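Local coordinates for protein adenylate kinase (Schistosoma mansoni, PDB 3UMF) that catalyses the reversible transfer of a phosphate group between adenine nucleotides, interconverting ATP and AMP with two molecules of ADP, at residues A[46-59]-A[100-114]. Residues are numbered along the deposited sequence; the frame is centred on the assembly and turned at random.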
loop_
_atom_site.group_PDB
_atom_site.type_symbol
_atom_site.label_atom_id
_atom_site.label_comp_id
_atom_site.label_asym_id
_atom_site.label_seq_id
_atom_site.Cartn_x
_atom_site.Cartn_y
_atom_site.Cartn_z
ATOM N N CYS A 46 0.195 -4.459 -8.592
ATOM C CA CYS A 46 0.335 -3.005 -8.681
ATOM C C CYS A 46 1.016 -2.569 -9.977
ATOM O O CYS A 46 0.628 -1.569 -10.581
ATOM C CB CYS A 46 1.106 -2.450 -7.479
ATOM S SG CYS A 46 0.174 -2.406 -5.928
ATOM N N GLU A 47 2.032 -3.316 -10.397
ATOM C CA GLU A 47 2.734 -3.020 -11.643
ATOM C C GLU A 47 1.793 -3.137 -12.830
ATOM O O GLU A 47 1.802 -2.298 -13.728
ATOM C CB GLU A 47 3.913 -3.977 -11.836
ATOM C CG GLU A 47 5.069 -3.750 -10.885
ATOM C CD GLU A 47 6.132 -4.824 -11.007
ATOM O OE1 GLU A 47 5.987 -5.708 -11.880
ATOM O OE2 GLU A 47 7.108 -4.790 -10.228
ATOM N N LYS A 48 0.980 -4.188 -12.823
ATOM C CA LYS A 48 0.063 -4.446 -13.924
ATOM C C LYS A 48 -1.059 -3.413 -13.969
ATOM O O LYS A 48 -1.498 -3.019 -15.047
ATOM C CB LYS A 48 -0.489 -5.872 -13.835
ATOM C CG LYS A 48 0.606 -6.927 -13.726
ATOM C CD LYS A 48 0.348 -8.112 -14.630
ATOM C CE LYS A 48 -0.924 -8.834 -14.250
ATOM N NZ LYS A 48 -1.297 -9.824 -15.294
ATOM N N LEU A 49 -1.509 -2.965 -12.800
ATOM C CA LEU A 49 -2.535 -1.925 -12.722
ATOM C C LEU A 49 -2.035 -0.600 -13.292
ATOM O O LEU A 49 -2.736 0.062 -14.055
ATOM C CB LEU A 49 -2.987 -1.721 -11.275
ATOM C CG LEU A 49 -3.889 -2.802 -10.678
ATOM C CD1 LEU A 49 -4.134 -2.523 -9.203
ATOM C CD2 LEU A 49 -5.207 -2.876 -11.436
ATOM N N VAL A 50 -0.819 -0.220 -12.913
ATOM C CA VAL A 50 -0.204 1.004 -13.414
ATOM C C VAL A 50 -0.010 0.926 -14.923
ATOM O O VAL A 50 -0.197 1.912 -15.634
ATOM C CB VAL A 50 1.149 1.275 -12.719
ATOM C CG1 VAL A 50 1.898 2.408 -13.406
ATOM C CG2 VAL A 50 0.931 1.596 -11.251
ATOM N N GLN A 51 0.349 -0.254 -15.413
ATOM C CA GLN A 51 0.551 -0.446 -16.844
ATOM C C GLN A 51 -0.761 -0.315 -17.618
ATOM O O GLN A 51 -0.811 0.349 -18.652
ATOM C CB GLN A 51 1.204 -1.801 -17.122
ATOM C CG GLN A 51 1.586 -2.014 -18.578
ATOM C CD GLN A 51 2.150 -3.395 -18.843
ATOM O OE1 GLN A 51 3.342 -3.551 -19.107
ATOM N NE2 GLN A 51 1.290 -4.406 -18.787
ATOM N N LYS A 52 -1.823 -0.937 -17.113
ATOM C CA LYS A 52 -3.117 -0.896 -17.789
ATOM C C LYS A 52 -3.824 0.451 -17.633
ATOM O O LYS A 52 -4.346 0.996 -18.605
ATOM C CB LYS A 52 -4.032 -2.024 -17.277
ATOM C CG LYS A 52 -5.422 -2.053 -17.922
ATOM C CD LYS A 52 -6.327 -3.091 -17.263
ATOM C CE LYS A 52 -7.678 -3.197 -17.964
ATOM N NZ LYS A 52 -7.580 -3.903 -19.270
ATOM N N PHE A 53 -3.839 0.990 -16.417
ATOM C CA PHE A 53 -4.646 2.177 -16.132
ATOM C C PHE A 53 -3.882 3.497 -16.065
ATOM O O PHE A 53 -4.501 4.556 -15.959
ATOM C CB PHE A 53 -5.426 1.988 -14.828
ATOM C CG PHE A 53 -6.488 0.934 -14.896
ATOM C CD1 PHE A 53 -7.678 1.167 -15.569
ATOM C CD2 PHE A 53 -6.304 -0.288 -14.275
ATOM C CE1 PHE A 53 -8.662 0.189 -15.628
ATOM C CE2 PHE A 53 -7.281 -1.265 -14.329
ATOM C CZ PHE A 53 -8.462 -1.028 -15.006
ATOM N N HIS A 54 -2.554 3.429 -16.105
ATOM C CA HIS A 54 -1.702 4.620 -16.041
ATOM C C HIS A 54 -1.826 5.330 -14.691
ATOM O O HIS A 54 -1.667 6.550 -14.599
ATOM C CB HIS A 54 -2.007 5.579 -17.199
ATOM C CG HIS A 54 -2.185 4.890 -18.519
ATOM N ND1 HIS A 54 -1.447 3.784 -18.883
ATOM C CD2 HIS A 54 -3.020 5.145 -19.550
ATOM C CE1 HIS A 54 -1.820 3.390 -20.090
ATOM N NE2 HIS A 54 -2.770 4.198 -20.517
ATOM N N PHE A 55 -2.112 4.560 -13.644
ATOM C CA PHE A 55 -2.202 5.095 -12.290
ATOM C C PHE A 55 -0.871 5.696 -11.861
ATOM O O PHE A 55 0.186 5.207 -12.253
ATOM C CB PHE A 55 -2.556 3.973 -11.299
ATOM C CG PHE A 55 -3.975 3.473 -11.401
ATOM C CD1 PHE A 55 -4.952 4.220 -12.039
ATOM C CD2 PHE A 55 -4.330 2.253 -10.847
ATOM C CE1 PHE A 55 -6.260 3.754 -12.115
ATOM C CE2 PHE A 55 -5.631 1.782 -10.928
ATOM C CZ PHE A 55 -6.595 2.533 -11.562
ATOM N N ASN A 56 -0.913 6.756 -11.059
ATOM C CA ASN A 56 0.287 7.173 -10.335
ATOM C C ASN A 56 0.578 6.133 -9.257
ATOM O O ASN A 56 -0.341 5.613 -8.622
ATOM C CB ASN A 56 0.111 8.555 -9.712
ATOM C CG ASN A 56 -0.018 9.654 -10.756
ATOM O OD1 ASN A 56 -1.072 10.276 -10.894
ATOM N ND2 ASN A 56 1.061 9.901 -11.491
ATOM N N HIS A 57 1.851 5.811 -9.061
ATOM C CA HIS A 57 2.227 4.792 -8.092
ATOM C C HIS A 57 3.130 5.397 -7.021
ATOM O O HIS A 57 4.240 5.847 -7.310
ATOM C CB HIS A 57 2.910 3.614 -8.794
ATOM C CG HIS A 57 3.098 2.408 -7.924
ATOM N ND1 HIS A 57 3.753 1.277 -8.358
ATOM C CD2 HIS A 57 2.719 2.156 -6.648
ATOM C CE1 HIS A 57 3.773 0.380 -7.388
ATOM N NE2 HIS A 57 3.152 0.889 -6.339
ATOM N N LEU A 58 2.638 5.417 -5.787
ATOM C CA LEU A 58 3.373 6.020 -4.684
ATOM C C LEU A 58 3.685 4.993 -3.603
ATOM O O LEU A 58 2.859 4.140 -3.287
ATOM C CB LEU A 58 2.561 7.161 -4.059
ATOM C CG LEU A 58 2.145 8.357 -4.921
ATOM C CD1 LEU A 58 1.332 9.334 -4.082
ATOM C CD2 LEU A 58 3.357 9.049 -5.528
ATOM N N SER A 59 4.881 5.087 -3.033
ATOM C CA SER A 59 5.249 4.276 -1.881
ATOM C C SER A 59 6.060 5.134 -0.920
ATOM O O SER A 59 6.792 6.024 -1.350
ATOM C CB SER A 59 6.048 3.047 -2.314
ATOM O OG SER A 59 7.345 3.404 -2.756
ATOM N N ALA A 100 3.668 14.849 -3.186
ATOM C CA ALA A 100 3.746 14.087 -4.427
ATOM C C ALA A 100 2.416 14.084 -5.186
ATOM O O ALA A 100 2.397 14.132 -6.416
ATOM C CB ALA A 100 4.205 12.661 -4.146
ATOM N N MET A 101 1.308 14.043 -4.451
ATOM C CA MET A 101 -0.017 14.011 -5.067
ATOM C C MET A 101 -0.380 15.333 -5.750
ATOM O O MET A 101 -0.941 15.334 -6.847
ATOM C CB MET A 101 -1.082 13.608 -4.044
ATOM C CG MET A 101 -0.939 12.170 -3.550
ATOM S SD MET A 101 -2.106 11.734 -2.247
ATOM C CE MET A 101 -3.664 12.137 -3.032
ATOM N N ILE A 102 -0.055 16.450 -5.102
ATOM C CA ILE A 102 -0.292 17.779 -5.664
ATOM C C ILE A 102 0.498 17.937 -6.956
ATOM O O ILE A 102 0.038 18.556 -7.920
ATOM C CB ILE A 102 0.141 18.884 -4.673
ATOM C CG1 ILE A 102 -0.782 18.893 -3.451
ATOM C CG2 ILE A 102 0.137 20.251 -5.339
ATOM C CD1 ILE A 102 -0.397 19.919 -2.400
ATOM N N LYS A 103 1.683 17.339 -6.965
ATOM C CA LYS A 103 2.612 17.415 -8.078
ATOM C C LYS A 103 2.157 16.572 -9.275
ATOM O O LYS A 103 2.500 16.879 -10.417
ATOM C CB LYS A 103 3.992 16.945 -7.592
ATOM C CG LYS A 103 5.161 17.277 -8.497
ATOM C CD LYS A 103 6.430 16.609 -7.987
ATOM C CE LYS A 103 7.676 17.397 -8.363
ATOM N NZ LYS A 103 8.417 16.793 -9.502
ATOM N N LEU A 104 1.373 15.525 -9.021
ATOM C CA LEU A 104 1.031 14.554 -10.065
ATOM C C LEU A 104 -0.460 14.435 -10.397
ATOM O O LEU A 104 -0.838 13.644 -11.265
ATOM C CB LEU A 104 1.551 13.159 -9.676
ATOM C CG LEU A 104 3.063 12.973 -9.561
ATOM C CD1 LEU A 104 3.379 11.594 -9.011
ATOM C CD2 LEU A 104 3.733 13.177 -10.912
ATOM N N VAL A 105 -1.304 15.207 -9.719
ATOM C CA VAL A 105 -2.749 15.016 -9.833
ATOM C C VAL A 105 -3.297 15.339 -11.229
ATOM O O VAL A 105 -4.385 14.890 -11.593
ATOM C CB VAL A 105 -3.525 15.825 -8.758
ATOM C CG1 VAL A 105 -3.669 17.280 -9.180
ATOM C CG2 VAL A 105 -4.892 15.204 -8.500
ATOM N N ASP A 106 -2.542 16.095 -12.021
ATOM C CA ASP A 106 -3.034 16.515 -13.332
ATOM C C ASP A 106 -2.559 15.633 -14.483
ATOM O O ASP A 106 -3.053 15.749 -15.603
ATOM C CB ASP A 106 -2.704 17.984 -13.596
ATOM C CG ASP A 106 -3.507 18.923 -12.720
ATOM O OD1 ASP A 106 -4.744 18.766 -12.650
ATOM O OD2 ASP A 106 -2.897 19.814 -12.093
ATOM N N LYS A 107 -1.598 14.756 -14.211
ATOM C CA LYS A 107 -1.216 13.741 -15.186
ATOM C C LYS A 107 -2.239 12.618 -15.122
ATOM O O LYS A 107 -2.663 12.076 -16.146
ATOM C CB LYS A 107 0.184 13.206 -14.893
ATOM N N ASN A 108 -2.637 12.287 -13.896
ATOM C CA ASN A 108 -3.665 11.287 -13.639
ATOM C C ASN A 108 -4.262 11.494 -12.251
ATOM O O ASN A 108 -3.531 11.715 -11.284
ATOM C CB ASN A 108 -3.088 9.876 -13.764
ATOM C CG ASN A 108 -4.164 8.820 -13.923
ATOM O OD1 ASN A 108 -4.669 8.277 -12.940
ATOM N ND2 ASN A 108 -4.529 8.532 -15.168
ATOM N N CYS A 109 -5.587 11.430 -12.153
ATOM C CA CYS A 109 -6.274 11.688 -10.888
ATOM C C CYS A 109 -6.210 10.506 -9.921
ATOM O O CYS A 109 -6.517 10.651 -8.737
ATOM C CB CYS A 109 -7.738 12.078 -11.134
ATOM S SG CYS A 109 -8.797 10.731 -11.716
ATOM N N HIS A 110 -5.816 9.338 -10.423
ATOM C CA HIS A 110 -5.751 8.140 -9.584
ATOM C C HIS A 110 -4.372 7.944 -8.962
ATOM O O HIS A 110 -3.347 8.231 -9.581
ATOM C CB HIS A 110 -6.124 6.884 -10.376
ATOM C CG HIS A 110 -7.482 6.930 -11.003
ATOM N ND1 HIS A 110 -7.712 7.499 -12.237
ATOM C CD2 HIS A 110 -8.676 6.453 -10.579
ATOM C CE1 HIS A 110 -8.992 7.380 -12.542
ATOM N NE2 HIS A 110 -9.599 6.749 -11.554
ATOM N N PHE A 111 -4.363 7.435 -7.736
ATOM C CA PHE A 111 -3.129 7.125 -7.034
ATOM C C PHE A 111 -3.237 5.760 -6.376
ATOM O O PHE A 111 -4.163 5.512 -5.602
ATOM C CB PHE A 111 -2.843 8.184 -5.963
ATOM C CG PHE A 111 -2.519 9.539 -6.518
ATOM C CD1 PHE A 111 -3.528 10.437 -6.828
ATOM C CD2 PHE A 111 -1.202 9.918 -6.734
ATOM C CE1 PHE A 111 -3.229 11.686 -7.345
ATOM C CE2 PHE A 111 -0.899 11.170 -7.250
ATOM C CZ PHE A 111 -1.913 12.051 -7.554
ATOM N N LEU A 112 -2.304 4.873 -6.708
ATOM C CA LEU A 112 -2.134 3.630 -5.969
ATOM C C LEU A 112 -1.095 3.876 -4.888
ATOM O O LEU A 112 0.057 4.197 -5.195
ATOM C CB LEU A 112 -1.633 2.511 -6.889
ATOM C CG LEU A 112 -2.617 1.759 -7.784
ATOM C CD1 LEU A 112 -1.869 0.756 -8.652
ATOM C CD2 LEU A 112 -3.665 1.051 -6.950
ATOM N N ILE A 113 -1.491 3.750 -3.626
ATOM C CA ILE A 113 -0.527 3.834 -2.535
ATOM C C ILE A 113 -0.161 2.426 -2.092
ATOM O O ILE A 113 -0.974 1.724 -1.486
ATOM C CB ILE A 113 -1.067 4.607 -1.320
ATOM C CG1 ILE A 113 -1.999 5.739 -1.758
ATOM C CG2 ILE A 113 0.096 5.123 -0.475
ATOM C CD1 ILE A 113 -1.310 6.887 -2.454
ATOM N N ASP A 114 1.072 2.030 -2.384
ATOM C CA ASP A 114 1.524 0.662 -2.162
ATOM C C ASP A 114 1.897 0.428 -0.700
ATOM O O ASP A 114 2.767 1.109 -0.154
ATOM C CB ASP A 114 2.720 0.363 -3.077
ATOM C CG ASP A 114 2.996 -1.123 -3.226
ATOM O OD1 ASP A 114 2.945 -1.848 -2.213
ATOM O OD2 ASP A 114 3.266 -1.567 -4.363
#
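Ala-100, Met-101 and Leu-104, near the C-terminal end of helix 90-104, receive Leu-58 from edge strand 56-58: its CD2 faces Ala-100 CB, while CD1 meets Met-101 CG at 3.7 Å, the side chains crossing at about a right angle. Next, Asn-108 OD1 closes an Asx turn, accepting from both the backbone N and ND1 of His-110 on one face of its amide, which helps to set the imidazole rotation. The CB of His-110 touches Phe-55 CD1 at 3.4 Å, and the rings lean obliquely, their planes 35° apart.

From His-110 onward the strands run parallel. Asn-56 N binds His-110 O loosely (3.2 Å), whereas Leu-112 N to Asn-56 O (2.8 Å), Leu-58 N to Leu-112 O and Asp-114 N to Leu-58 O are nearly straight. Phe-111 lies on the Leu-58 face of the sheet, its ring between Asn-56 and Met-101. Leu-112 points to the other face, where its CD1 lies among Leu-49, Val-50 and the edge of Phe-55, fastening helix 42-53 to the sheet.

At Asp-114, CG anti to the backbone N (chi1 -163°) brings OD2 to His-57 NE2 at 3.2 Å; the anti lone pair of OD2 accepts this bent (144°) bond in the imidazole plane. With OD1 salt-bridged to the P-loop lysine, Lys-42, partners on both oxygens restrain the carboxylate's rotation at the C-terminal end of strand 110-114 in this P-loop kinase fold.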